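Nitrogenase molybdenum-iron protein alpha chain (Clostridium pasteurianum, PDB 4WES) forms, with the beta chain, the molybdenum-iron component of nitrogenase, which reduces dinitrogen to ammonium at a molybdenum-iron-sulfur cofactor. Local coordinates at residues Lys337-Ser348 / Gly359-Ala370; Pro458-Lys468 / Val476-Tyr486. All coordinates share one frame; numbering follows the deposited sequence.

Contact 1: residues Lys337-Ser348 / Gly359-Ala370; sequences KTACLYVGGSRS and GVDSLVAGFEFA. With ICS (iron-sulfur-molybdenum cluster with interstitial carbon), chain F.
Ser348 holds its hydroxyl beside its own backbone N (chi1 -49°), which aims OG across to the neighbouring strand, where it donates to Gly366 O at 2.7 Å. The same OG accepts from Val343 N, whose own bond to Gly366 O is weak, so the hydroxyl fills in where the strands begin to part. Phe369 has the less common chi1 of 54°, with CG between N and the carbonyl carbon; this folds the ring back over Gly344, whose O lies 3.3 Å above the ring plane, over its centre. The ring's far end reaches the cofactor, CZ standing 3.4 Å from S2B. Strands 338-343 and 361-367 are parallel neighbours in a mixed sheet, joined by a helical connection packed on the side of Leu341 and Ala365, a right-handed beta-alpha-beta unit as in Rossmann-like domains. As usual in such folds, the ligand sits at the carboxyl ends of the strands. Here Gly344 and Gly345 bring their backbone N atoms to within 3.3 and 3.4 Å of S3A, and Arg347 stretches alongside, S4B lying over one face of its guanidinium while NH1 is held by Leu481 O. Phe367 covers the turn from the other strand, Gly345 O standing over one ring face. Tyr342 crosses Glu368 at about a right angle, its OH 3.5 Å from Glu368 CG, while the carboxylate is engaged by Gln182.

Contact 2: residues Pro458-Lys468 / Val476-Tyr486; sequences PDMFFAGIKEK and VLSKQLHSYDY. With HCA (3-hydroxy-3-carboxy-adipic acid), chain E; ICS (iron-sulfur-molybdenum cluster with interstitial carbon), chain F.
Lys468 and Asp485 approach from opposite directions and meet in a buried salt bridge, NZ to OD2 2.8 Å. The lysine runs extended from a chi1 of 179° and bends only at its last torsion, which lets NZ also donate to Ser478 O, nearly along the carbonyl axis. Two waters, one held only weakly by Lys479, link the ammonium groups of Lys468 and Lys479 and may ease the closeness of like charges. Asp485 OD2 is gripped from both faces of its carboxylate: Lys468 NZ comes from one and Gln480 NE2, also at 2.8 Å, from the other, while OD1 takes the backbone N of Gln480. The second N-H of the Gln480 amide points in the amide plane to Tyr486 OH, fixing the rotation of the group. The Gln480 side chain crosses Lys468 at about a right angle and lies side by side with that of Ile465, Ile465 CB being 3.6 Å from Gln480 OE1. Along the strand, Phe462 and Leu481 pack obliquely, Phe462 CB to Leu481 CD1 3.5 Å, and Ser478 OG donates to Phe461 O at 2.8 Å, with a water bridging the same hydroxyl to Gly464 O. At the cofactor end the His482 ring turns its CD2 edge to Ala463 O and lays one face against C5 of homocitrate. ND1 binds molybdenum at 2.3 Å; NE2, the other ring nitrogen, donates to a water shared with Glu467. Ile465 N donates to homocitrate O3. Strand, helix and returning loop thus form the histidine-homocitrate end of the nitrogenase cofactor site, where, besides the cluster's own sulfides, molybdenum is bound by one imidazole and by homocitrate O5 and O7.

Contacts 1 and 2 follow one another along the chain, their centres 11 Å apart, and share a sheet in which strand 338-343 lies between 361-367 and 460-462. Probable hydrogen bonds join them, Phe462 N to Cys340 O at 2.8 Å and Tyr342 N to Phe462 O at 2.9 Å. Both also end at the cofactor: the loop of contact 1 lines its sulfides, while contact 2 supplies the protein ligand of molybdenum, His482, and contacts to homocitrate. The two meet there, with the side chains of Val343 and His482 about 3 Å apart at their nearest atoms. Cys262, the other protein ligand of the cluster, is about 4 Å from Ser346 but about 11 Å from His482, between nearest side-chain atoms.

Contact 1: residues Lys337-Ser348 / Gly359-Ala370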
loop_
_atom_site.group_PDB
_atom_site.type_symbol
_atom_site.label_atom_id
_atom_site.label_comp_id
_atom_site.label_asym_id
_atom_site.label_seq_id
_atom_site.Cartn_x
_atom_site.Cartn_y
_atom_site.Cartn_z
ATOM N N LYS A 337 -30.440 -12.111 -21.726
ATOM C CA LYS A 337 -29.079 -12.591 -21.867
ATOM C C LYS A 337 -29.036 -14.105 -21.771
ATOM O O LYS A 337 -29.995 -14.749 -21.328
ATOM C CB LYS A 337 -28.219 -11.941 -20.799
ATOM C CG LYS A 337 -28.161 -10.447 -20.993
ATOM C CD LYS A 337 -27.348 -9.744 -19.974
ATOM C CE LYS A 337 -27.465 -8.261 -20.076
ATOM N NZ LYS A 337 -26.836 -7.781 -21.327
ATOM N N THR A 338 -27.936 -14.685 -22.221
ATOM C CA THR A 338 -27.753 -16.132 -22.228
ATOM C C THR A 338 -26.577 -16.539 -21.340
ATOM O O THR A 338 -25.612 -15.796 -21.137
ATOM C CB THR A 338 -27.503 -16.657 -23.665
ATOM O OG1 THR A 338 -26.333 -16.026 -24.174
ATOM C CG2 THR A 338 -28.703 -16.390 -24.547
ATOM N N ALA A 339 -26.671 -17.776 -20.848
ATOM C CA ALA A 339 -25.695 -18.311 -19.903
ATOM C C ALA A 339 -25.355 -19.753 -20.210
ATOM O O ALA A 339 -26.179 -20.518 -20.739
ATOM C CB ALA A 339 -26.218 -18.194 -18.479
ATOM N N CYS A 340 -24.159 -20.139 -19.763
ATOM C CA CYS A 340 -23.763 -21.544 -19.639
ATOM C C CYS A 340 -23.356 -21.781 -18.167
ATOM O O CYS A 340 -22.853 -20.873 -17.533
ATOM C CB CYS A 340 -22.588 -21.854 -20.561
ATOM S SG CYS A 340 -22.790 -21.369 -22.277
ATOM N N LEU A 341 -23.571 -23.016 -17.716
ATOM C CA LEU A 341 -23.175 -23.392 -16.355
ATOM C C LEU A 341 -22.387 -24.674 -16.350
ATOM O O LEU A 341 -22.858 -25.690 -16.849
ATOM C CB LEU A 341 -24.381 -23.585 -15.431
ATOM C CG LEU A 341 -25.341 -22.444 -15.283
ATOM C CD1 LEU A 341 -26.442 -22.475 -16.287
ATOM C CD2 LEU A 341 -25.960 -22.454 -13.896
ATOM N N TYR A 342 -21.227 -24.655 -15.693
ATOM C CA TYR A 342 -20.410 -25.842 -15.580
ATOM C C TYR A 342 -19.766 -25.893 -14.206
ATOM O O TYR A 342 -18.830 -25.170 -13.943
ATOM C CB TYR A 342 -19.324 -25.930 -16.671
ATOM C CG TYR A 342 -18.586 -27.240 -16.598
ATOM C CD1 TYR A 342 -19.231 -28.408 -16.956
ATOM C CD2 TYR A 342 -17.296 -27.317 -16.129
ATOM C CE1 TYR A 342 -18.603 -29.634 -16.862
ATOM C CE2 TYR A 342 -16.650 -28.547 -16.037
ATOM C CZ TYR A 342 -17.303 -29.701 -16.400
ATOM O OH TYR A 342 -16.677 -30.935 -16.337
ATOM N N VAL A 343 -20.317 -26.727 -13.341
ATOM C CA VAL A 343 -19.808 -26.864 -11.968
ATOM C C VAL A 343 -19.581 -28.351 -11.676
ATOM O O VAL A 343 -19.389 -29.135 -12.600
ATOM C CB VAL A 343 -20.696 -26.130 -10.903
ATOM C CG1 VAL A 343 -19.827 -25.515 -9.844
ATOM C CG2 VAL A 343 -21.528 -25.030 -11.548
ATOM N N GLY A 344 -19.492 -28.742 -10.415
ATOM C CA GLY A 344 -19.016 -30.075 -10.104
ATOM C C GLY A 344 -20.057 -31.175 -10.154
ATOM O O GLY A 344 -19.947 -32.133 -10.953
ATOM N N GLY A 345 -21.052 -31.074 -9.270
ATOM C CA GLY A 345 -22.016 -32.106 -9.148
ATOM C C GLY A 345 -23.423 -31.697 -8.790
ATOM O O GLY A 345 -24.312 -32.545 -8.821
ATOM N N SER A 346 -23.657 -30.424 -8.444
ATOM C CA SER A 346 -24.987 -29.962 -8.037
ATOM C C SER A 346 -25.325 -28.580 -8.573
ATOM O O SER A 346 -26.444 -28.349 -9.017
ATOM C CB SER A 346 -25.090 -29.996 -6.509
ATOM O OG SER A 346 -26.285 -29.447 -6.017
ATOM N N ARG A 347 -24.386 -27.634 -8.491
ATOM C CA ARG A 347 -24.754 -26.219 -8.640
ATOM C C ARG A 347 -25.152 -25.813 -10.053
ATOM O O ARG A 347 -25.868 -24.830 -10.238
ATOM C CB ARG A 347 -23.636 -25.334 -8.084
ATOM C CG ARG A 347 -23.598 -25.420 -6.569
ATOM C CD ARG A 347 -22.481 -24.565 -6.009
ATOM N NE ARG A 347 -22.485 -24.683 -4.550
ATOM C CZ ARG A 347 -21.581 -24.145 -3.771
ATOM N NH1 ARG A 347 -20.642 -23.378 -4.252
ATOM N NH2 ARG A 347 -21.650 -24.378 -2.466
ATOM N N SER A 348 -24.735 -26.579 -11.067
ATOM C CA SER A 348 -25.222 -26.324 -12.428
ATOM C C SER A 348 -26.729 -26.350 -12.484
ATOM O O SER A 348 -27.339 -25.664 -13.305
ATOM C CB SER A 348 -24.651 -27.352 -13.413
ATOM O OG SER A 348 -23.261 -27.452 -13.249
ATOM N N GLY A 359 -34.510 -13.609 -16.054
ATOM C CA GLY A 359 -34.705 -13.522 -17.496
ATOM C C GLY A 359 -33.529 -13.999 -18.312
ATOM O O GLY A 359 -33.446 -13.683 -19.503
ATOM N N VAL A 360 -32.610 -14.741 -17.676
ATOM C CA VAL A 360 -31.421 -15.273 -18.334
ATOM C C VAL A 360 -31.733 -16.684 -18.834
ATOM O O VAL A 360 -32.347 -17.478 -18.147
ATOM C CB VAL A 360 -30.239 -15.276 -17.378
ATOM C CG1 VAL A 360 -29.029 -15.984 -17.975
ATOM C CG2 VAL A 360 -29.876 -13.854 -16.967
ATOM N N ASP A 361 -31.316 -16.965 -20.071
ATOM C CA ASP A 361 -31.579 -18.216 -20.744
ATOM C C ASP A 361 -30.363 -19.123 -20.659
ATOM O O ASP A 361 -29.324 -18.832 -21.280
ATOM C CB ASP A 361 -31.921 -17.889 -22.213
ATOM C CG ASP A 361 -32.200 -19.097 -23.052
ATOM O OD1 ASP A 361 -32.205 -20.237 -22.553
ATOM O OD2 ASP A 361 -32.449 -18.881 -24.276
ATOM N N SER A 362 -30.477 -20.220 -19.900
ATOM C CA SER A 362 -29.404 -21.178 -19.755
ATOM C C SER A 362 -29.383 -22.162 -20.905
ATOM O O SER A 362 -30.265 -22.999 -21.025
ATOM C CB SER A 362 -29.485 -21.903 -18.418
ATOM O OG SER A 362 -29.387 -20.973 -17.356
ATOM N N LEU A 363 -28.376 -22.055 -21.758
ATOM C CA LEU A 363 -28.334 -22.827 -23.004
ATOM C C LEU A 363 -27.510 -24.089 -22.922
ATOM O O LEU A 363 -27.704 -25.006 -23.720
ATOM C CB LEU A 363 -27.753 -21.941 -24.106
ATOM C CG LEU A 363 -28.630 -20.746 -24.472
ATOM C CD1 LEU A 363 -28.036 -19.955 -25.631
ATOM C CD2 LEU A 363 -30.016 -21.245 -24.842
ATOM N N VAL A 364 -26.553 -24.112 -21.992
ATOM C CA VAL A 364 -25.579 -25.181 -21.879
ATOM C C VAL A 364 -25.400 -25.449 -20.386
ATOM O O VAL A 364 -25.246 -24.495 -19.617
ATOM C CB VAL A 364 -24.206 -24.743 -22.452
ATOM C CG1 VAL A 364 -23.185 -25.837 -22.214
ATOM C CG2 VAL A 364 -24.305 -24.355 -23.922
ATOM N N ALA A 365 -25.396 -26.714 -19.993
ATOM C CA ALA A 365 -25.077 -27.060 -18.618
ATOM C C ALA A 365 -24.373 -28.385 -18.567
ATOM O O ALA A 365 -24.562 -29.260 -19.416
ATOM C CB ALA A 365 -26.328 -27.116 -17.770
ATOM N N GLY A 366 -23.532 -28.564 -17.546
ATOM C CA GLY A 366 -22.853 -29.833 -17.369
ATOM C C GLY A 366 -22.277 -29.920 -15.985
ATOM O O GLY A 366 -22.225 -28.929 -15.243
ATOM N N PHE A 367 -21.801 -31.108 -15.651
ATOM C CA PHE A 367 -21.120 -31.376 -14.413
ATOM C C PHE A 367 -19.782 -32.019 -14.653
ATOM O O PHE A 367 -19.611 -32.801 -15.603
ATOM C CB PHE A 367 -21.942 -32.349 -13.576
ATOM C CG PHE A 367 -23.251 -31.824 -13.054
ATOM C CD1 PHE A 367 -23.318 -30.762 -12.153
ATOM C CD2 PHE A 367 -24.448 -32.455 -13.416
ATOM C CE1 PHE A 367 -24.532 -30.350 -11.615
ATOM C CE2 PHE A 367 -25.658 -32.045 -12.854
ATOM C CZ PHE A 367 -25.691 -30.992 -11.971
ATOM N N GLU A 368 -18.827 -31.738 -13.760
ATOM C CA GLU A 368 -17.552 -32.452 -13.764
ATOM C C GLU A 368 -17.742 -33.936 -13.512
ATOM O O GLU A 368 -17.088 -34.747 -14.184
ATOM C CB GLU A 368 -16.599 -31.899 -12.708
ATOM C CG GLU A 368 -16.105 -30.472 -12.879
ATOM C CD GLU A 368 -15.146 -30.033 -11.785
ATOM O OE1 GLU A 368 -14.940 -28.773 -11.680
ATOM O OE2 GLU A 368 -14.584 -30.876 -11.052
ATOM N N PHE A 369 -18.525 -34.289 -12.492
ATOM C CA PHE A 369 -18.417 -35.649 -11.937
ATOM C C PHE A 369 -19.737 -36.226 -11.452
ATOM O O PHE A 369 -19.758 -37.264 -10.790
ATOM C CB PHE A 369 -17.373 -35.652 -10.784
ATOM C CG PHE A 369 -17.648 -34.621 -9.721
ATOM C CD1 PHE A 369 -18.734 -34.730 -8.858
ATOM C CD2 PHE A 369 -16.827 -33.522 -9.612
ATOM C CE1 PHE A 369 -19.030 -33.741 -7.980
ATOM C CE2 PHE A 369 -17.106 -32.529 -8.688
ATOM C CZ PHE A 369 -18.221 -32.618 -7.904
ATOM N N ALA A 370 -20.851 -35.564 -11.767
ATOM C CA ALA A 370 -22.151 -36.088 -11.395
ATOM C C ALA A 370 -22.389 -37.427 -12.091
ATOM O O ALA A 370 -21.739 -37.779 -13.072
ATOM C CB ALA A 370 -23.247 -35.105 -11.774
HETATM FE FE1 ICS F . -22.039 -30.925 -3.787
HETATM MO MO1 ICS F . -16.583 -27.175 -5.920
HETATM FE FE2 ICS F . -19.466 -31.031 -4.447
HETATM FE FE3 ICS F . -20.416 -28.907 -3.132
HETATM FE FE4 ICS F . -21.125 -29.347 -5.655
HETATM FE FE5 ICS F . -19.093 -27.978 -6.469
HETATM FE FE6 ICS F . -17.456 -29.614 -5.217
HETATM FE FE7 ICS F . -18.385 -27.539 -3.974
HETATM C CX ICS F . -19.372 -29.078 -4.839
HETATM S S1A ICS F . -21.173 -31.641 -5.799
HETATM S S1B ICS F . -17.234 -28.927 -7.325
HETATM S S2A ICS F . -20.313 -31.054 -2.340
HETATM S S2B ICS F . -17.385 -31.750 -4.770
HETATM S S3A ICS F . -21.073 -28.149 -7.536
HETATM S S3B ICS F . -16.280 -28.308 -3.856
HETATM S S4A ICS F . -22.514 -28.672 -3.959
HETATM S S4B ICS F . -18.575 -25.996 -5.564
HETATM S S5A ICS F . -19.437 -27.203 -2.067
#

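Contact 2: residues Pro458-Lys468 / Val476-Tyr486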
loop_
_atom_site.group_PDB
_atom_site.type_symbol
_atom_site.label_atom_id
_atom_site.label_comp_id
_atom_site.label_asym_id
_atom_site.label_seq_id
_atom_site.Cartn_x
_atom_site.Cartn_y
_atom_site.Cartn_z
ATOM N N PRO A 458 -22.241 -16.834 -25.645
ATOM C CA PRO A 458 -23.059 -16.529 -24.476
ATOM C C PRO A 458 -22.658 -15.220 -23.824
ATOM O O PRO A 458 -21.486 -14.790 -23.910
ATOM C CB PRO A 458 -22.760 -17.702 -23.527
ATOM C CG PRO A 458 -21.343 -18.060 -23.866
ATOM C CD PRO A 458 -21.265 -17.901 -25.381
ATOM N N ASP A 459 -23.593 -14.604 -23.104
ATOM C CA ASP A 459 -23.256 -13.401 -22.330
ATOM C C ASP A 459 -22.454 -13.685 -21.064
ATOM O O ASP A 459 -21.789 -12.801 -20.555
ATOM C CB ASP A 459 -24.518 -12.657 -21.944
ATOM C CG ASP A 459 -25.268 -12.134 -23.133
ATOM O OD1 ASP A 459 -24.790 -11.170 -23.738
ATOM O OD2 ASP A 459 -26.284 -12.713 -23.524
ATOM N N MET A 460 -22.580 -14.894 -20.539
ATOM C CA MET A 460 -21.905 -15.240 -19.308
ATOM C C MET A 460 -21.715 -16.747 -19.263
ATOM O O MET A 460 -22.526 -17.504 -19.774
ATOM C CB MET A 460 -22.714 -14.739 -18.104
ATOM C CG MET A 460 -24.059 -15.415 -17.932
ATOM S SD MET A 460 -25.255 -14.557 -16.910
ATOM C CE MET A 460 -25.928 -13.430 -18.125
ATOM N N PHE A 461 -20.639 -17.183 -18.586
ATOM C CA PHE A 461 -20.323 -18.604 -18.485
ATOM C C PHE A 461 -19.855 -18.844 -17.060
ATOM O O PHE A 461 -18.785 -18.418 -16.679
ATOM C CB PHE A 461 -19.277 -19.008 -19.537
ATOM C CG PHE A 461 -19.229 -20.481 -19.840
ATOM C CD1 PHE A 461 -19.245 -20.932 -21.155
ATOM C CD2 PHE A 461 -19.157 -21.434 -18.819
ATOM C CE1 PHE A 461 -19.219 -22.263 -21.425
ATOM C CE2 PHE A 461 -19.149 -22.786 -19.102
ATOM C CZ PHE A 461 -19.178 -23.189 -20.412
ATOM N N PHE A 462 -20.723 -19.500 -16.281
ATOM C CA PHE A 462 -20.430 -19.785 -14.869
ATOM C C PHE A 462 -19.602 -21.063 -14.780
ATOM O O PHE A 462 -19.998 -22.087 -15.337
ATOM C CB PHE A 462 -21.727 -19.965 -14.091
ATOM C CG PHE A 462 -22.602 -18.753 -14.036
ATOM C CD1 PHE A 462 -23.619 -18.564 -14.952
ATOM C CD2 PHE A 462 -22.410 -17.805 -13.070
ATOM C CE1 PHE A 462 -24.429 -17.461 -14.904
ATOM C CE2 PHE A 462 -23.220 -16.685 -13.012
ATOM C CZ PHE A 462 -24.214 -16.492 -13.933
ATOM N N ALA A 463 -18.510 -21.019 -14.011
ATOM C CA ALA A 463 -17.647 -22.195 -13.886
ATOM C C ALA A 463 -16.802 -22.086 -12.617
ATOM O O ALA A 463 -17.348 -21.694 -11.559
ATOM C CB ALA A 463 -16.841 -22.415 -15.185
ATOM N N GLY A 464 -15.539 -22.425 -12.682
ATOM C CA GLY A 464 -14.636 -22.344 -11.572
ATOM C C GLY A 464 -13.408 -21.523 -11.869
ATOM O O GLY A 464 -13.354 -20.789 -12.898
ATOM N N ILE A 465 -12.399 -21.662 -11.027
ATOM C CA ILE A 465 -11.217 -20.842 -11.118
ATOM C C ILE A 465 -10.337 -21.171 -12.330
ATOM O O ILE A 465 -9.636 -20.295 -12.838
ATOM C CB ILE A 465 -10.434 -20.940 -9.788
ATOM C CG1 ILE A 465 -9.328 -19.909 -9.685
ATOM C CG2 ILE A 465 -9.876 -22.343 -9.571
ATOM C CD1 ILE A 465 -9.771 -18.504 -9.740
ATOM N N LYS A 466 -10.327 -22.437 -12.753
ATOM C CA LYS A 466 -9.470 -22.819 -13.880
ATOM C C LYS A 466 -10.040 -22.307 -15.191
ATOM O O LYS A 466 -9.272 -21.984 -16.108
ATOM C CB LYS A 466 -9.234 -24.323 -13.924
ATOM C CG LYS A 466 -8.565 -24.842 -12.642
ATOM C CD LYS A 466 -8.134 -26.297 -12.711
ATOM C CE LYS A 466 -9.204 -27.303 -13.024
ATOM N NZ LYS A 466 -10.313 -27.311 -12.031
ATOM N N GLU A 467 -11.354 -22.233 -15.309
ATOM C CA GLU A 467 -11.992 -21.739 -16.514
ATOM C C GLU A 467 -12.132 -20.236 -16.533
ATOM O O GLU A 467 -12.176 -19.627 -17.621
ATOM C CB GLU A 467 -13.375 -22.363 -16.680
ATOM C CG GLU A 467 -13.450 -23.888 -16.674
ATOM C CD GLU A 467 -13.718 -24.515 -15.311
ATOM O OE1 GLU A 467 -13.471 -23.849 -14.267
ATOM O OE2 GLU A 467 -14.201 -25.686 -15.307
ATOM N N LYS A 468 -12.249 -19.605 -15.370
ATOM C CA LYS A 468 -12.706 -18.203 -15.286
ATOM C C LYS A 468 -11.895 -17.290 -16.233
ATOM O O LYS A 468 -12.480 -16.547 -17.019
ATOM C CB LYS A 468 -12.560 -17.658 -13.862
ATOM C CG LYS A 468 -13.011 -16.209 -13.757
ATOM C CD LYS A 468 -12.740 -15.605 -12.384
ATOM C CE LYS A 468 -13.173 -14.166 -12.257
ATOM N NZ LYS A 468 -14.628 -14.009 -12.028
ATOM N N VAL A 476 -15.681 -12.519 -22.392
ATOM C CA VAL A 476 -16.968 -12.997 -21.868
ATOM C C VAL A 476 -16.879 -13.085 -20.349
ATOM O O VAL A 476 -15.911 -13.590 -19.803
ATOM C CB VAL A 476 -17.290 -14.386 -22.464
ATOM C CG1 VAL A 476 -18.533 -15.004 -21.858
ATOM C CG2 VAL A 476 -17.406 -14.283 -23.991
ATOM N N LEU A 477 -17.923 -12.604 -19.665
ATOM C CA LEU A 477 -17.967 -12.678 -18.223
ATOM C C LEU A 477 -18.022 -14.118 -17.736
ATOM O O LEU A 477 -18.816 -14.924 -18.229
ATOM C CB LEU A 477 -19.219 -11.961 -17.718
ATOM C CG LEU A 477 -19.409 -11.954 -16.208
ATOM C CD1 LEU A 477 -18.346 -11.131 -15.516
ATOM C CD2 LEU A 477 -20.804 -11.468 -15.840
ATOM N N SER A 478 -17.193 -14.417 -16.724
ATOM C CA SER A 478 -17.292 -15.695 -16.039
ATOM C C SER A 478 -17.331 -15.487 -14.546
ATOM O O SER A 478 -16.338 -15.067 -13.960
ATOM C CB SER A 478 -16.127 -16.630 -16.412
ATOM O OG SER A 478 -16.243 -17.869 -15.735
ATOM N N LYS A 479 -18.454 -15.798 -13.921
ATOM C CA LYS A 479 -18.547 -15.790 -12.466
ATOM C C LYS A 479 -18.422 -17.203 -11.953
ATOM O O LYS A 479 -18.984 -18.156 -12.509
ATOM C CB LYS A 479 -19.843 -15.118 -12.003
ATOM C CG LYS A 479 -19.841 -13.589 -12.204
ATOM C CD LYS A 479 -18.752 -12.893 -11.430
ATOM C CE LYS A 479 -18.787 -11.380 -11.451
ATOM N NZ LYS A 479 -17.705 -10.838 -10.585
ATOM N N GLN A 480 -17.677 -17.341 -10.859
ATOM C CA GLN A 480 -17.391 -18.635 -10.255
ATOM C C GLN A 480 -18.572 -19.123 -9.392
ATOM O O GLN A 480 -18.998 -18.448 -8.457
ATOM C CB GLN A 480 -16.183 -18.511 -9.349
ATOM C CG GLN A 480 -14.904 -18.117 -10.064
ATOM C CD GLN A 480 -13.732 -18.093 -9.122
ATOM O OE1 GLN A 480 -13.290 -19.141 -8.624
ATOM N NE2 GLN A 480 -13.231 -16.905 -8.806
ATOM N N LEU A 481 -19.069 -20.322 -9.706
ATOM C CA LEU A 481 -20.135 -20.909 -8.898
ATOM C C LEU A 481 -19.631 -21.831 -7.795
ATOM O O LEU A 481 -20.456 -22.342 -7.029
ATOM C CB LEU A 481 -21.197 -21.600 -9.759
ATOM C CG LEU A 481 -22.160 -20.659 -10.445
ATOM C CD1 LEU A 481 -23.191 -21.456 -11.239
ATOM C CD2 LEU A 481 -22.875 -19.716 -9.485
ATOM N N HIS A 482 -18.323 -22.061 -7.691
ATOM C CA HIS A 482 -17.771 -22.775 -6.552
ATOM C C HIS A 482 -17.440 -21.776 -5.432
ATOM O O HIS A 482 -18.036 -21.787 -4.352
ATOM C CB HIS A 482 -16.513 -23.592 -6.868
ATOM C CG HIS A 482 -16.559 -24.538 -8.019
ATOM N ND1 HIS A 482 -16.447 -25.909 -7.868
ATOM C CD2 HIS A 482 -16.528 -24.294 -9.358
ATOM C CE1 HIS A 482 -16.329 -26.453 -9.065
ATOM N NE2 HIS A 482 -16.387 -25.497 -9.985
ATOM N N SER A 483 -16.494 -20.889 -5.706
ATOM C CA SER A 483 -15.999 -19.947 -4.718
ATOM C C SER A 483 -16.824 -18.690 -4.567
ATOM O O SER A 483 -16.546 -17.859 -3.681
ATOM C CB SER A 483 -14.587 -19.495 -5.051
ATOM O OG SER A 483 -14.629 -18.622 -6.196
ATOM N N TYR A 484 -17.780 -18.495 -5.478
ATOM C CA TYR A 484 -18.618 -17.294 -5.459
ATOM C C TYR A 484 -17.812 -16.018 -5.641
ATOM O O TYR A 484 -18.250 -14.942 -5.261
ATOM C CB TYR A 484 -19.481 -17.199 -4.211
ATOM C CG TYR A 484 -20.410 -18.351 -3.923
ATOM C CD1 TYR A 484 -20.875 -19.199 -4.910
ATOM C CD2 TYR A 484 -20.911 -18.532 -2.635
ATOM C CE1 TYR A 484 -21.802 -20.181 -4.640
ATOM C CE2 TYR A 484 -21.840 -19.518 -2.356
ATOM C CZ TYR A 484 -22.312 -20.319 -3.369
ATOM O OH TYR A 484 -23.296 -21.282 -3.161
ATOM N N ASP A 485 -16.624 -16.120 -6.258
ATOM C CA ASP A 485 -15.748 -14.969 -6.364
ATOM C C ASP A 485 -15.591 -14.279 -5.019
ATOM O O ASP A 485 -15.487 -13.073 -4.901
ATOM C CB ASP A 485 -16.233 -14.003 -7.448
ATOM C CG ASP A 485 -15.993 -14.563 -8.834
ATOM O OD1 ASP A 485 -16.986 -14.969 -9.495
ATOM O OD2 ASP A 485 -14.812 -14.616 -9.280
ATOM N N TYR A 486 -15.509 -15.086 -3.941
ATOM C CA TYR A 486 -15.084 -14.577 -2.643
ATOM C C TYR A 486 -16.178 -13.693 -2.020
ATOM O O TYR A 486 -15.874 -12.833 -1.205
ATOM C CB TYR A 486 -13.661 -13.887 -2.714
ATOM C CG TYR A 486 -12.824 -14.663 -3.700
ATOM C CD1 TYR A 486 -12.511 -15.987 -3.484
ATOM C CD2 TYR A 486 -12.461 -14.119 -4.923
ATOM C CE1 TYR A 486 -11.900 -16.754 -4.414
ATOM C CE2 TYR A 486 -11.838 -14.888 -5.891
ATOM C CZ TYR A 486 -11.588 -16.207 -5.651
ATOM O OH TYR A 486 -11.007 -16.958 -6.655
HETATM C C1 HCA E . -12.450 -29.290 -5.449
HETATM C C2 HCA E . -12.741 -27.955 -4.758
HETATM C C3 HCA E . -13.467 -26.942 -5.640
HETATM C C4 HCA E . -12.515 -26.224 -6.616
HETATM C C5 HCA E . -13.276 -25.050 -7.256
HETATM C C6 HCA E . -12.777 -24.468 -8.544
HETATM C C7 HCA E . -14.109 -25.878 -4.747
HETATM O O1 HCA E . -13.142 -29.638 -6.416
HETATM O O2 HCA E . -11.540 -30.001 -4.992
HETATM O O3 HCA E . -12.834 -23.208 -8.687
HETATM O O4 HCA E . -12.342 -25.233 -9.434
HETATM O O5 HCA E . -15.326 -25.646 -4.916
HETATM O O6 HCA E . -13.392 -25.260 -3.947
HETATM O O7 HCA E . -14.474 -27.585 -6.407
HETATM FE FE1 ICS F . -22.039 -30.925 -3.787
HETATM MO MO1 ICS F . -16.583 -27.175 -5.920
HETATM FE FE2 ICS F . -19.466 -31.031 -4.447
HETATM FE FE3 ICS F . -20.416 -28.907 -3.132
HETATM FE FE4 ICS F . -21.125 -29.347 -5.655
HETATM FE FE5 ICS F . -19.093 -27.978 -6.469
HETATM FE FE6 ICS F . -17.456 -29.614 -5.217
HETATM FE FE7 ICS F . -18.385 -27.539 -3.974
HETATM C CX ICS F . -19.372 -29.078 -4.839
HETATM S S1A ICS F . -21.173 -31.641 -5.799
HETATM S S1B ICS F . -17.234 -28.927 -7.325
HETATM S S2A ICS F . -20.313 -31.054 -2.340
HETATM S S2B ICS F . -17.385 -31.750 -4.770
HETATM S S3A ICS F . -21.073 -28.149 -7.536
HETATM S S3B ICS F . -16.280 -28.308 -3.856
HETATM S S4A ICS F . -22.514 -28.672 -3.959
HETATM S S4B ICS F . -18.575 -25.996 -5.564
HETATM S S5A ICS F . -19.437 -27.203 -2.067
HETATM O O HOH W 1 -19.876 -11.141 -21.364
HETATM O O HOH W 2 -15.887 -19.307 -13.315
HETATM O O HOH W 3 -16.241 -25.616 -12.806
HETATM O O HOH W 4 -15.781 -11.617 -13.134
HETATM O O HOH W 5 -14.866 -11.351 -10.355
#